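Local coordinates for protein muconate lactonizing enzyme (Corynebacterium glutamicum, PDB 3I4K) that belongs to the muconate lactonizing enzyme family of the enolase superfamily and binds a magnesium ion in its barrel domain, at residues E12-D17 against L38-L43; Y213-A218 against R242-S247; W255-A260 against S285-A290; G307-A312 against D338-Q343. One frame throughout, in Å; residues are numbered along the deposited sequence.

Contact 1 (E12-D17 against L38-L43)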
loop_
_atom_site.group_PDB
_atom_site.type_symbol
_atom_site.label_atom_id
_atom_site.label_comp_id
_atom_site.label_asym_id
_atom_site.label_seq_id
_atom_site.Cartn_x
_atom_site.Cartn_y
_atom_site.Cartn_z
ATOM N N GLU A 12 20.018 -0.533 18.936
ATOM C CA GLU A 12 20.992 0.513 19.227
ATOM C C GLU A 12 20.941 1.602 18.166
ATOM O O GLU A 12 20.537 1.351 17.035
ATOM C CB GLU A 12 22.414 -0.060 19.258
ATOM C CG GLU A 12 22.628 -1.233 20.203
ATOM C CD GLU A 12 24.082 -1.694 20.227
ATOM O OE1 GLU A 12 24.663 -1.899 19.137
ATOM O OE2 GLU A 12 24.638 -1.851 21.338
ATOM N N SER A 13 21.365 2.808 18.535
ATOM C CA SER A 13 21.381 3.934 17.605
ATOM C C SER A 13 22.709 4.674 17.701
ATOM O O SER A 13 23.120 5.095 18.784
ATOM C CB SER A 13 20.227 4.899 17.907
ATOM O OG SER A 13 20.340 5.462 19.204
ATOM N N ARG A 14 23.378 4.828 16.564
ATOM C CA ARG A 14 24.660 5.513 16.524
ATOM C C ARG A 14 24.610 6.724 15.606
ATOM O O ARG A 14 24.134 6.634 14.472
ATOM C CB ARG A 14 25.761 4.573 16.017
ATOM C CG ARG A 14 26.033 3.356 16.884
ATOM C CD ARG A 14 27.118 2.479 16.260
ATOM N NE ARG A 14 27.501 1.380 17.143
ATOM C CZ ARG A 14 26.704 0.370 17.481
ATOM N NH1 ARG A 14 25.466 0.302 17.008
ATOM N NH2 ARG A 14 27.143 -0.574 18.304
ATOM N N ILE A 15 25.109 7.856 16.094
ATOM C CA ILE A 15 25.143 9.061 15.284
ATOM C C ILE A 15 26.444 9.040 14.494
ATOM O O ILE A 15 27.526 8.946 15.074
ATOM C CB ILE A 15 25.109 10.334 16.150
ATOM C CG1 ILE A 15 23.784 10.407 16.914
ATOM C CG2 ILE A 15 25.314 11.559 15.274
ATOM C CD1 ILE A 15 23.640 11.645 17.779
ATOM N N LEU A 16 26.340 9.113 13.173
ATOM C CA LEU A 16 27.519 9.101 12.325
ATOM C C LEU A 16 27.671 10.404 11.558
ATOM O O LEU A 16 26.718 10.886 10.937
ATOM C CB LEU A 16 27.448 7.944 11.325
ATOM C CG LEU A 16 27.170 6.548 11.878
ATOM C CD1 LEU A 16 27.375 5.548 10.759
ATOM C CD2 LEU A 16 28.086 6.238 13.055
ATOM N N ASP A 17 28.870 10.974 11.612
ATOM C CA ASP A 17 29.162 12.206 10.900
ATOM C C ASP A 17 30.175 11.877 9.811
ATOM O O ASP A 17 31.354 11.672 10.084
ATOM C CB ASP A 17 29.725 13.268 11.849
ATOM C CG ASP A 17 28.749 13.644 12.954
ATOM O OD1 ASP A 17 27.591 13.991 12.638
ATOM O OD2 ASP A 17 29.139 13.597 14.140
ATOM N N LEU A 38 22.478 5.836 12.558
ATOM C CA LEU A 38 22.466 4.435 12.156
ATOM C C LEU A 38 21.811 3.635 13.269
ATOM O O LEU A 38 22.358 3.509 14.360
ATOM C CB LEU A 38 23.894 3.939 11.912
ATOM C CG LEU A 38 24.068 2.517 11.370
ATOM C CD1 LEU A 38 23.490 2.404 9.962
ATOM C CD2 LEU A 38 25.554 2.181 11.347
ATOM N N VAL A 39 20.622 3.115 12.999
ATOM C CA VAL A 39 19.887 2.340 13.988
ATOM C C VAL A 39 19.994 0.860 13.640
ATOM O O VAL A 39 19.931 0.484 12.472
ATOM C CB VAL A 39 18.390 2.760 14.020
ATOM C CG1 VAL A 39 17.648 1.976 15.087
ATOM C CG2 VAL A 39 18.276 4.254 14.295
ATOM N N SER A 40 20.166 0.021 14.652
ATOM C CA SER A 40 20.282 -1.410 14.418
ATOM C C SER A 40 19.341 -2.203 15.300
ATOM O O SER A 40 19.149 -1.882 16.477
ATOM C CB SER A 40 21.717 -1.883 14.670
ATOM O OG SER A 40 22.099 -1.652 16.014
ATOM N N VAL A 41 18.748 -3.237 14.714
ATOM C CA VAL A 41 17.843 -4.118 15.425
ATOM C C VAL A 41 18.541 -5.475 15.530
ATOM O O VAL A 41 18.888 -6.097 14.521
ATOM C CB VAL A 41 16.489 -4.245 14.684
ATOM C CG1 VAL A 41 15.627 -5.326 15.324
ATOM C CG2 VAL A 41 15.754 -2.913 14.756
ATOM N N HIS A 42 18.758 -5.905 16.770
ATOM C CA HIS A 42 19.444 -7.157 17.071
ATOM C C HIS A 42 18.454 -8.256 17.424
ATOM O O HIS A 42 17.716 -8.156 18.406
ATOM C CB HIS A 42 20.410 -6.926 18.232
ATOM C CG HIS A 42 21.375 -5.808 17.992
ATOM N ND1 HIS A 42 22.528 -5.963 17.251
ATOM C CD2 HIS A 42 21.335 -4.503 18.354
ATOM C CE1 HIS A 42 23.156 -4.804 17.168
ATOM N NE2 HIS A 42 22.452 -3.901 17.828
ATOM N N LEU A 43 18.451 -9.306 16.613
ATOM C CA LEU A 43 17.544 -10.425 16.812
ATOM C C LEU A 43 18.181 -11.603 17.545
ATOM O O LEU A 43 19.374 -11.876 17.402
ATOM C CB LEU A 43 16.998 -10.901 15.463
ATOM C CG LEU A 43 16.189 -9.912 14.620
ATOM C CD1 LEU A 43 15.684 -10.614 13.370
ATOM C CD2 LEU A 43 15.020 -9.373 15.430
#

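Contact 2 (Y213-A218 against R242-S247)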
loop_
_atom_site.group_PDB
_atom_site.type_symbol
_atom_site.label_atom_id
_atom_site.label_comp_id
_atom_site.label_asym_id
_atom_site.label_seq_id
_atom_site.Cartn_x
_atom_site.Cartn_y
_atom_site.Cartn_z
ATOM N N TYR A 213 9.237 35.039 -10.601
ATOM C CA TYR A 213 10.439 34.549 -11.279
ATOM C C TYR A 213 10.380 33.194 -11.984
ATOM O O TYR A 213 11.008 33.024 -13.028
ATOM C CB TYR A 213 11.606 34.549 -10.288
ATOM C CG TYR A 213 11.970 35.932 -9.788
ATOM C CD1 TYR A 213 12.805 36.773 -10.529
ATOM C CD2 TYR A 213 11.451 36.413 -8.587
ATOM C CE1 TYR A 213 13.110 38.065 -10.081
ATOM C CE2 TYR A 213 11.747 37.694 -8.135
ATOM C CZ TYR A 213 12.576 38.514 -8.886
ATOM O OH TYR A 213 12.857 39.777 -8.422
ATOM N N LEU A 214 9.646 32.231 -11.430
ATOM C CA LEU A 214 9.578 30.915 -12.057
ATOM C C LEU A 214 9.246 30.980 -13.549
ATOM O O LEU A 214 9.739 30.164 -14.317
ATOM C CB LEU A 214 8.586 30.007 -11.319
ATOM C CG LEU A 214 8.986 29.606 -9.887
ATOM C CD1 LEU A 214 7.972 28.611 -9.317
ATOM C CD2 LEU A 214 10.382 28.993 -9.896
ATOM N N PRO A 215 8.412 31.947 -13.980
ATOM C CA PRO A 215 8.099 32.017 -15.414
ATOM C C PRO A 215 9.388 32.163 -16.238
ATOM O O PRO A 215 9.508 31.602 -17.329
ATOM C CB PRO A 215 7.211 33.253 -15.514
ATOM C CG PRO A 215 6.502 33.259 -14.194
ATOM C CD PRO A 215 7.628 32.944 -13.229
ATOM N N ILE A 216 10.348 32.920 -15.702
ATOM C CA ILE A 216 11.625 33.127 -16.371
ATOM C C ILE A 216 12.367 31.804 -16.519
ATOM O O ILE A 216 12.976 31.535 -17.556
ATOM C CB ILE A 216 12.510 34.125 -15.592
ATOM C CG1 ILE A 216 11.817 35.486 -15.539
ATOM C CG2 ILE A 216 13.877 34.268 -16.272
ATOM C CD1 ILE A 216 12.445 36.448 -14.549
ATOM N N LEU A 217 12.319 30.977 -15.481
ATOM C CA LEU A 217 12.972 29.675 -15.530
ATOM C C LEU A 217 12.262 28.730 -16.489
ATOM O O LEU A 217 12.897 27.872 -17.104
ATOM C CB LEU A 217 13.029 29.039 -14.139
ATOM C CG LEU A 217 13.890 29.781 -13.115
ATOM C CD1 LEU A 217 14.012 28.947 -11.855
ATOM C CD2 LEU A 217 15.273 30.043 -13.697
ATOM N N ALA A 218 10.945 28.885 -16.617
ATOM C CA ALA A 218 10.166 28.039 -17.516
ATOM C C ALA A 218 10.539 28.333 -18.967
ATOM O O ALA A 218 10.661 27.424 -19.797
ATOM C CB ALA A 218 8.676 28.280 -17.301
ATOM N N ARG A 242 -0.461 26.645 -13.083
ATOM C CA ARG A 242 -1.472 27.311 -13.891
ATOM C C ARG A 242 -0.833 28.432 -14.717
ATOM O O ARG A 242 -1.086 28.546 -15.917
ATOM C CB ARG A 242 -2.592 27.896 -13.006
ATOM C CG ARG A 242 -3.742 26.927 -12.717
ATOM C CD ARG A 242 -5.033 27.669 -12.367
ATOM N NE ARG A 242 -5.029 28.158 -10.990
ATOM C CZ ARG A 242 -5.572 27.513 -9.959
ATOM N NH1 ARG A 242 -6.181 26.342 -10.141
ATOM N NH2 ARG A 242 -5.495 28.037 -8.742
ATOM N N ARG A 243 0.011 29.238 -14.076
ATOM C CA ARG A 243 0.659 30.350 -14.764
ATOM C C ARG A 243 1.873 30.010 -15.617
ATOM O O ARG A 243 2.177 30.748 -16.544
ATOM C CB ARG A 243 1.061 31.443 -13.771
ATOM C CG ARG A 243 -0.103 32.017 -12.999
ATOM C CD ARG A 243 0.276 33.285 -12.274
ATOM N NE ARG A 243 -0.675 33.569 -11.207
ATOM C CZ ARG A 243 -0.539 34.562 -10.340
ATOM N NH1 ARG A 243 0.508 35.372 -10.428
ATOM N NH2 ARG A 243 -1.426 34.720 -9.365
ATOM N N THR A 244 2.565 28.910 -15.324
ATOM C CA THR A 244 3.757 28.561 -16.100
ATOM C C THR A 244 3.675 27.298 -16.944
ATOM O O THR A 244 4.532 27.065 -17.794
ATOM C CB THR A 244 4.974 28.401 -15.193
ATOM O OG1 THR A 244 4.822 27.215 -14.395
ATOM C CG2 THR A 244 5.119 29.621 -14.294
ATOM N N ASN A 245 2.656 26.486 -16.704
ATOM C CA ASN A 245 2.481 25.229 -17.414
ATOM C C ASN A 245 3.605 24.224 -17.191
ATOM O O ASN A 245 3.735 23.261 -17.951
ATOM C CB ASN A 245 2.278 25.454 -18.920
ATOM C CG ASN A 245 0.810 25.403 -19.316
ATOM O OD1 ASN A 245 0.048 24.603 -18.775
ATOM N ND2 ASN A 245 0.407 26.248 -20.267
ATOM N N VAL A 246 4.432 24.431 -16.169
ATOM C CA VAL A 246 5.481 23.452 -15.901
ATOM C C VAL A 246 5.142 22.701 -14.614
ATOM O O VAL A 246 4.659 23.284 -13.634
ATOM C CB VAL A 246 6.917 24.082 -15.827
ATOM C CG1 VAL A 246 6.861 25.561 -16.100
ATOM C CG2 VAL A 246 7.569 23.777 -14.495
ATOM N N SER A 247 5.363 21.394 -14.647
ATOM C CA SER A 247 5.063 20.533 -13.518
ATOM C C SER A 247 5.759 20.975 -12.262
ATOM O O SER A 247 6.828 21.604 -12.297
ATOM C CB SER A 247 5.480 19.088 -13.808
ATOM O OG SER A 247 4.802 18.592 -14.933
#

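Contact 3 (W255-A260 against S285-A290)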
loop_
_atom_site.group_PDB
_atom_site.type_symbol
_atom_site.label_atom_id
_atom_site.label_comp_id
_atom_site.label_asym_id
_atom_site.label_seq_id
_atom_site.Cartn_x
_atom_site.Cartn_y
_atom_site.Cartn_z
ATOM N N TRP A 255 4.610 14.237 3.486
ATOM C CA TRP A 255 5.348 13.313 4.351
ATOM C C TRP A 255 4.445 12.092 4.622
ATOM O O TRP A 255 4.898 10.945 4.615
ATOM C CB TRP A 255 5.632 13.928 5.723
ATOM C CG TRP A 255 6.574 15.075 5.831
ATOM C CD1 TRP A 255 6.634 16.179 5.038
ATOM C CD2 TRP A 255 7.449 15.327 6.940
ATOM N NE1 TRP A 255 7.481 17.120 5.594
ATOM C CE2 TRP A 255 7.992 16.619 6.764
ATOM C CE3 TRP A 255 7.817 14.586 8.072
ATOM C CZ2 TRP A 255 8.883 17.191 7.683
ATOM C CZ3 TRP A 255 8.704 15.156 8.989
ATOM C CH2 TRP A 255 9.225 16.447 8.787
ATOM N N THR A 256 3.170 12.364 4.882
ATOM C CA THR A 256 2.194 11.328 5.220
ATOM C C THR A 256 1.139 11.029 4.142
ATOM O O THR A 256 0.923 11.826 3.231
ATOM C CB THR A 256 1.436 11.726 6.495
ATOM O OG1 THR A 256 0.476 12.738 6.170
ATOM C CG2 THR A 256 2.400 12.299 7.543
ATOM N N PRO A 257 0.479 9.857 4.238
ATOM C CA PRO A 257 -0.566 9.442 3.290
ATOM C C PRO A 257 -1.648 10.517 3.213
ATOM O O PRO A 257 -2.114 10.876 2.130
ATOM C CB PRO A 257 -1.094 8.142 3.905
ATOM C CG PRO A 257 0.160 7.537 4.511
ATOM C CD PRO A 257 0.830 8.753 5.163
ATOM N N ALA A 258 -2.039 11.031 4.374
ATOM C CA ALA A 258 -3.047 12.089 4.445
ATOM C C ALA A 258 -2.592 13.323 3.647
ATOM O O ALA A 258 -3.392 13.961 2.945
ATOM C CB ALA A 258 -3.321 12.473 5.915
ATOM N N GLU A 259 -1.309 13.658 3.746
ATOM C CA GLU A 259 -0.804 14.808 3.014
ATOM C C GLU A 259 -0.719 14.482 1.517
ATOM O O GLU A 259 -0.851 15.367 0.686
ATOM C CB GLU A 259 0.564 15.242 3.567
ATOM C CG GLU A 259 0.509 15.621 5.046
ATOM C CD GLU A 259 1.851 16.072 5.596
ATOM O OE1 GLU A 259 2.887 15.470 5.232
ATOM O OE2 GLU A 259 1.867 17.024 6.400
ATOM N N ALA A 260 -0.509 13.218 1.164
ATOM C CA ALA A 260 -0.471 12.869 -0.259
ATOM C C ALA A 260 -1.891 13.032 -0.839
ATOM O O ALA A 260 -2.077 13.464 -1.982
ATOM C CB ALA A 260 0.006 11.436 -0.445
ATOM N N SER A 285 5.714 4.301 3.023
ATOM C CA SER A 285 6.082 4.629 1.653
ATOM C C SER A 285 5.176 3.910 0.641
ATOM O O SER A 285 4.876 4.456 -0.424
ATOM C CB SER A 285 7.542 4.257 1.389
ATOM O OG SER A 285 8.433 5.086 2.120
ATOM N N LYS A 286 4.771 2.679 0.945
ATOM C CA LYS A 286 3.874 1.950 0.036
ATOM C C LYS A 286 2.536 2.681 -0.051
ATOM O O LYS A 286 1.897 2.719 -1.109
ATOM C CB LYS A 286 3.611 0.521 0.532
ATOM C CG LYS A 286 4.671 -0.501 0.158
ATOM C CD LYS A 286 4.821 -0.632 -1.353
ATOM C CE LYS A 286 5.743 -1.780 -1.710
ATOM N NZ LYS A 286 5.886 -1.896 -3.185
ATOM N N LYS A 287 2.115 3.254 1.074
ATOM C CA LYS A 287 0.850 3.977 1.124
ATOM C C LYS A 287 0.922 5.247 0.284
ATOM O O LYS A 287 -0.020 5.566 -0.447
ATOM C CB LYS A 287 0.488 4.310 2.571
ATOM C CG LYS A 287 0.400 3.072 3.470
ATOM C CD LYS A 287 -0.046 3.450 4.866
ATOM C CE LYS A 287 0.012 2.265 5.818
ATOM N NZ LYS A 287 -0.341 2.697 7.194
ATOM N N ILE A 288 2.040 5.965 0.373
ATOM C CA ILE A 288 2.195 7.189 -0.410
ATOM C C ILE A 288 2.041 6.830 -1.884
ATOM O O ILE A 288 1.317 7.489 -2.625
ATOM C CB ILE A 288 3.603 7.838 -0.228
ATOM C CG1 ILE A 288 3.854 8.200 1.239
ATOM C CG2 ILE A 288 3.713 9.077 -1.119
ATOM C CD1 ILE A 288 3.050 9.397 1.786
ATOM N N ALA A 289 2.730 5.773 -2.305
ATOM C CA ALA A 289 2.684 5.344 -3.698
ATOM C C ALA A 289 1.275 4.968 -4.164
ATOM O O ALA A 289 0.866 5.317 -5.279
ATOM C CB ALA A 289 3.634 4.168 -3.909
ATOM N N ALA A 290 0.547 4.250 -3.313
ATOM C CA ALA A 290 -0.816 3.816 -3.634
ATOM C C ALA A 290 -1.719 5.013 -3.911
ATOM O O ALA A 290 -2.454 5.029 -4.893
ATOM C CB ALA A 290 -1.391 3.008 -2.479
#

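Contact 4 (G307-A312 against D338-Q343)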
loop_
_atom_site.group_PDB
_atom_site.type_symbol
_atom_site.label_atom_id
_atom_site.label_comp_id
_atom_site.label_asym_id
_atom_site.label_seq_id
_atom_site.Cartn_x
_atom_site.Cartn_y
_atom_site.Cartn_z
ATOM N N GLY A 307 22.707 7.741 3.570
ATOM C CA GLY A 307 24.013 7.139 3.405
ATOM C C GLY A 307 23.781 5.856 2.618
ATOM O O GLY A 307 22.711 5.687 2.026
ATOM N N PRO A 308 24.748 4.926 2.590
ATOM C CA PRO A 308 24.576 3.672 1.845
ATOM C C PRO A 308 23.410 2.813 2.325
ATOM O O PRO A 308 22.689 2.239 1.514
ATOM C CB PRO A 308 25.928 2.981 2.019
ATOM C CG PRO A 308 26.399 3.499 3.358
ATOM C CD PRO A 308 26.064 4.967 3.247
ATOM N N ILE A 309 23.222 2.725 3.636
ATOM C CA ILE A 309 22.135 1.929 4.189
ATOM C C ILE A 309 20.774 2.509 3.791
ATOM O O ILE A 309 19.917 1.803 3.261
ATOM C CB ILE A 309 22.230 1.859 5.739
ATOM C CG1 ILE A 309 23.336 0.877 6.149
ATOM C CG2 ILE A 309 20.910 1.424 6.336
ATOM C CD1 ILE A 309 23.103 -0.555 5.672
ATOM N N GLY A 310 20.588 3.803 4.044
ATOM C CA GLY A 310 19.327 4.439 3.718
ATOM C C GLY A 310 19.006 4.394 2.240
ATOM O O GLY A 310 17.852 4.180 1.852
ATOM N N THR A 311 20.027 4.602 1.418
ATOM C CA THR A 311 19.873 4.592 -0.027
ATOM C C THR A 311 19.497 3.195 -0.520
ATOM O O THR A 311 18.727 3.048 -1.467
ATOM C CB THR A 311 21.175 5.039 -0.704
ATOM O OG1 THR A 311 21.472 6.392 -0.319
ATOM C CG2 THR A 311 21.058 4.944 -2.217
ATOM N N ALA A 312 20.046 2.175 0.132
ATOM C CA ALA A 312 19.771 0.792 -0.234
ATOM C C ALA A 312 18.333 0.428 0.141
ATOM O O ALA A 312 17.675 -0.353 -0.544
ATOM C CB ALA A 312 20.751 -0.138 0.475
ATOM N N ASP A 338 33.421 9.174 1.798
ATOM C CA ASP A 338 33.771 7.842 2.272
ATOM C C ASP A 338 32.492 7.093 2.645
ATOM O O ASP A 338 31.419 7.693 2.720
ATOM C CB ASP A 338 34.709 7.952 3.477
ATOM C CG ASP A 338 35.221 6.606 3.948
ATOM O OD1 ASP A 338 35.507 5.740 3.098
ATOM O OD2 ASP A 338 35.357 6.415 5.172
ATOM N N THR A 339 32.596 5.788 2.869
ATOM C CA THR A 339 31.424 4.998 3.219
ATOM C C THR A 339 31.647 4.088 4.428
ATOM O O THR A 339 32.637 4.224 5.146
ATOM C CB THR A 339 30.956 4.153 2.003
ATOM O OG1 THR A 339 29.993 3.180 2.428
ATOM C CG2 THR A 339 32.129 3.457 1.347
ATOM N N TYR A 340 30.704 3.183 4.661
ATOM C CA TYR A 340 30.779 2.229 5.761
ATOM C C TYR A 340 29.879 1.060 5.405
ATOM O O TYR A 340 29.210 0.488 6.266
ATOM C CB TYR A 340 30.301 2.866 7.069
ATOM C CG TYR A 340 28.911 3.455 7.007
ATOM C CD1 TYR A 340 28.647 4.586 6.236
ATOM C CD2 TYR A 340 27.856 2.885 7.719
ATOM C CE1 TYR A 340 27.372 5.134 6.175
ATOM C CE2 TYR A 340 26.573 3.426 7.662
ATOM C CZ TYR A 340 26.343 4.551 6.888
ATOM O OH TYR A 340 25.084 5.096 6.818
ATOM N N ILE A 341 29.890 0.693 4.129
ATOM C CA ILE A 341 29.033 -0.375 3.657
ATOM C C ILE A 341 29.711 -1.594 3.015
ATOM O O ILE A 341 29.031 -2.473 2.480
ATOM C CB ILE A 341 27.970 0.219 2.692
ATOM C CG1 ILE A 341 26.620 -0.426 2.972
ATOM C CG2 ILE A 341 28.387 0.044 1.241
ATOM C CD1 ILE A 341 26.161 -0.259 4.406
ATOM N N VAL A 342 31.037 -1.660 3.073
ATOM C CA VAL A 342 31.769 -2.793 2.496
ATOM C C VAL A 342 31.697 -2.833 0.967
ATOM O O VAL A 342 32.688 -2.552 0.289
ATOM C CB VAL A 342 31.245 -4.143 3.049
ATOM C CG1 VAL A 342 31.977 -5.299 2.388
ATOM C CG2 VAL A 342 31.430 -4.196 4.554
ATOM N N GLN A 343 30.536 -3.189 0.424
ATOM C CA GLN A 343 30.369 -3.245 -1.027
ATOM C C GLN A 343 30.227 -1.850 -1.606
ATOM O O GLN A 343 30.088 -0.873 -0.874
ATOM C CB GLN A 343 29.132 -4.061 -1.406
ATOM C CG GLN A 343 29.151 -5.487 -0.906
ATOM C CD GLN A 343 28.255 -5.694 0.294
ATOM O OE1 GLN A 343 28.327 -4.954 1.278
ATOM N NE2 GLN A 343 27.402 -6.709 0.220
#

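Contact 1 (E12-D17 against L38-L43)
Glu12 to Arg14 pair with Leu38 to Ser40 where segments 12-17 and 38-43 run antiparallel, their axes 4.6 Å apart at closest and 161° between directions, Glu12 with Ser40 and Arg14 with Leu38 forming hydrogen-bonded pairs and Ser13 with Val39 the non-hydrogen-bonded pair between them. Each outer pair is joined by two backbone bonds, and Leu38 N to Arg14 O, at 2.7 Å, is the shortest of the four. The side chains of Glu12, Arg14, Leu38 and Ser40 share one face of the sheet, where a polar cluster forms. With CG of Glu12 anti to its carbonyl carbon (chi1 -55°) and the chain extended beyond it, the carboxylate arrives where Arg14 can grip it end-on: NH2 at 2.9 Å and NH1 at 3.2 Å both bind Glu12 OE1, from the same side of the carboxylate plane and well above it. Across the strands His42 NE2 gives Glu12 OE1 a weak, bent bond of 3.3 Å, its ring plane 86° from that of the carboxylate. Ser40 OG sits near the edge of the Arg14 guanidinium, 4.0 Å from NH1. Farther along, the contact turns apolar, Leu16 CD1 lying 3.9 Å from Leu38 CD2. On the reverse face Ser13 OG bonds to Asp74 OD1. This is the first hairpin of the N-terminal capping domain of the enolase superfamily: strand 48-53 continues the sheet beyond 30-43, helix 104-121 packs on Val39, Val41 and Leu43, and Tyr372, at the end of helix 366-372, and Arg374 just after it bond to the backbone of strand 8-25.

Contact 2 (Y213-A218 against R242-S247)
Thr244 holds OG1 between its backbone N and carbonyl carbon (chi1 70°), which sets CG2 anti to the carbonyl carbon and directs that methyl at Pro215, while Val246, with an eclipsed chi1 of -2°, presents CG1 to Ala218. In this way two neighbouring outer helices of a TIM-type barrel, 207-219 and 234-244, meet where the second gives way to a barrel strand. The contact is small, burying 154 Å² in all, and no hydrogen bond crosses it. Thr244 CG2 rests 3.9 Å from Pro215 CG, the two side chains meeting at about a right angle. Pro215 lacks an amide hydrogen, and helix 207-219 is kinked here, yet Ala218 N still bonds to Leu214 O one turn on. The hydroxyl of Thr244 is turned away from this apolar meeting: its main partner is Ile240 O, in the preceding turn of its own helix, and Thr244 OG1 also accepts a weak bond from Val246 N at 3.3 Å. Asn245, with positive phi (63°), is the first residue past the helix, shortly before strand 247-250. Phe225, on the intervening strand 224-226, lies against Leu214, Thr244 and Val246, so the helical layer is seated on the barrel wall beneath. Packing is tightest between two methyl groups, Ala218 CB and Val246 CG1, which approach to 3.5 Å, closer than usual van der Waals contact.

Contact 3 (W255-A260 against S285-A290)
A single methyl group, Ile288 CD1, does most of the touching, and it is pressed mainly against backbone, with Ala260 CB farther off. It lies 3.4 Å from Thr256 C and 3.7 Å from Trp255 O, at the point where the loop turns into helix 257-266. CG1 of Ile288 is anti to the carbonyl carbon (chi1 -60°), and a second bend at chi2 (-72°) carries CD1 forward to the peptide. Pro257 meets Ile288 at about a right angle, turning CD to it and the neighbouring CG to Lys287: Pro257 CG touches the aliphatic part of that chain, 3.8 Å from Lys287 CB. The Lys287 chain is extended beyond CG and leads its ammonium away from the contact, to Glu284 and to Glu293 of the second subunit. Pro257 itself also packs on Ala294 of that subunit, which brings the contact into the subunit interface.

The backbone met by Ile288 is fixed by the capping bonds of its own segment. Glu259 N bonds to Thr256 OG1 at 3.1 Å, and Glu259 OE1 answers by accepting Thr256 N, on its anti side and 33° out of the carboxylate plane, and Trp255 N, at 2.7 Å and nearly along the C-O axis. One carboxylate oxygen thus takes two amides. Trp255 O accepts from His279 ND1, and the indole turns away toward Tyr105, which it meets edge-to-face, and Trp61. Thr256 and Glu259 make a classic capping box, opening one outer helix of the TIM-type barrel against its neighbour 282-294.

Contact 4 (G307-A312 against D338-Q343)
Pro308 lies over one face of the Tyr340 ring, its CG 3.8 Å from the ring centroid and 28° off the normal, a CH-pi contact in which the two side chains cross at about a right angle. Tyr340 reaches this place with CG between its backbone N and carbonyl carbon (chi1 56°), a conformation that folds the ring back beside the proline. The phenol end passes Gly307 at the N-cap of helix 308-320, and its OH is hydrogen-bonded to Glu52 OE2. Glu52, from strand 48-53, also accepts from the amides of Gly307 and Gly310, so one carboxylate joins the helix start and the tyrosine. Ile341 meets the proline at CB, beside the CG and CD atoms taken by the tyrosine, with Ile341 CB 3.5 Å from Pro308 CB. The conformation of Ile341 is uncertain; in the model its CD1 reaches Ile309, within 3.3 Å of Ile309 CD1 in a tight, oblique meeting. Thr339 OG1 borders the same proline, 3.7 Å from Pro308 CG. Within the helix start, Gly307 O accepts both Thr311 N and Thr311 OG1 (2.7 Å), the two donors coming from opposite faces of its carbonyl plane.

No hydrogen bond links the two segments directly. The chemistry implies an apolar seat for the loop 338-343 on the first turn of the barrel helix, while Glu52 of the N-terminal domain ties Tyr340 OH to the same helix start; that acid, facing the amides of a helix start, is probably favoured as the anion.

Overall arrangement
Contacts 1 and 4 form one continuous joint between the N-terminal domain and the barrel: their centres are about 13 Å apart, and Leu16 CD1 packs 3.8 Å from Tyr340 CE2 while Leu38 CD1 lies 4.1 Å from Ile309 CG1. Contacts 2 and 3 belong to the outer helices of the barrel, their centres about 26 Å apart. Contacts 3 and 4 come within about 9 Å at their nearest atoms without touching. Contact 2 lies opposite contact 1, about 43 Å between centres. The magnesium ion, held by Asp200, Glu226 and Asp251, lies about 13 Å from the side chain of Leu214 in contact 2 and about 10 Å from that of Trp255 in contact 3.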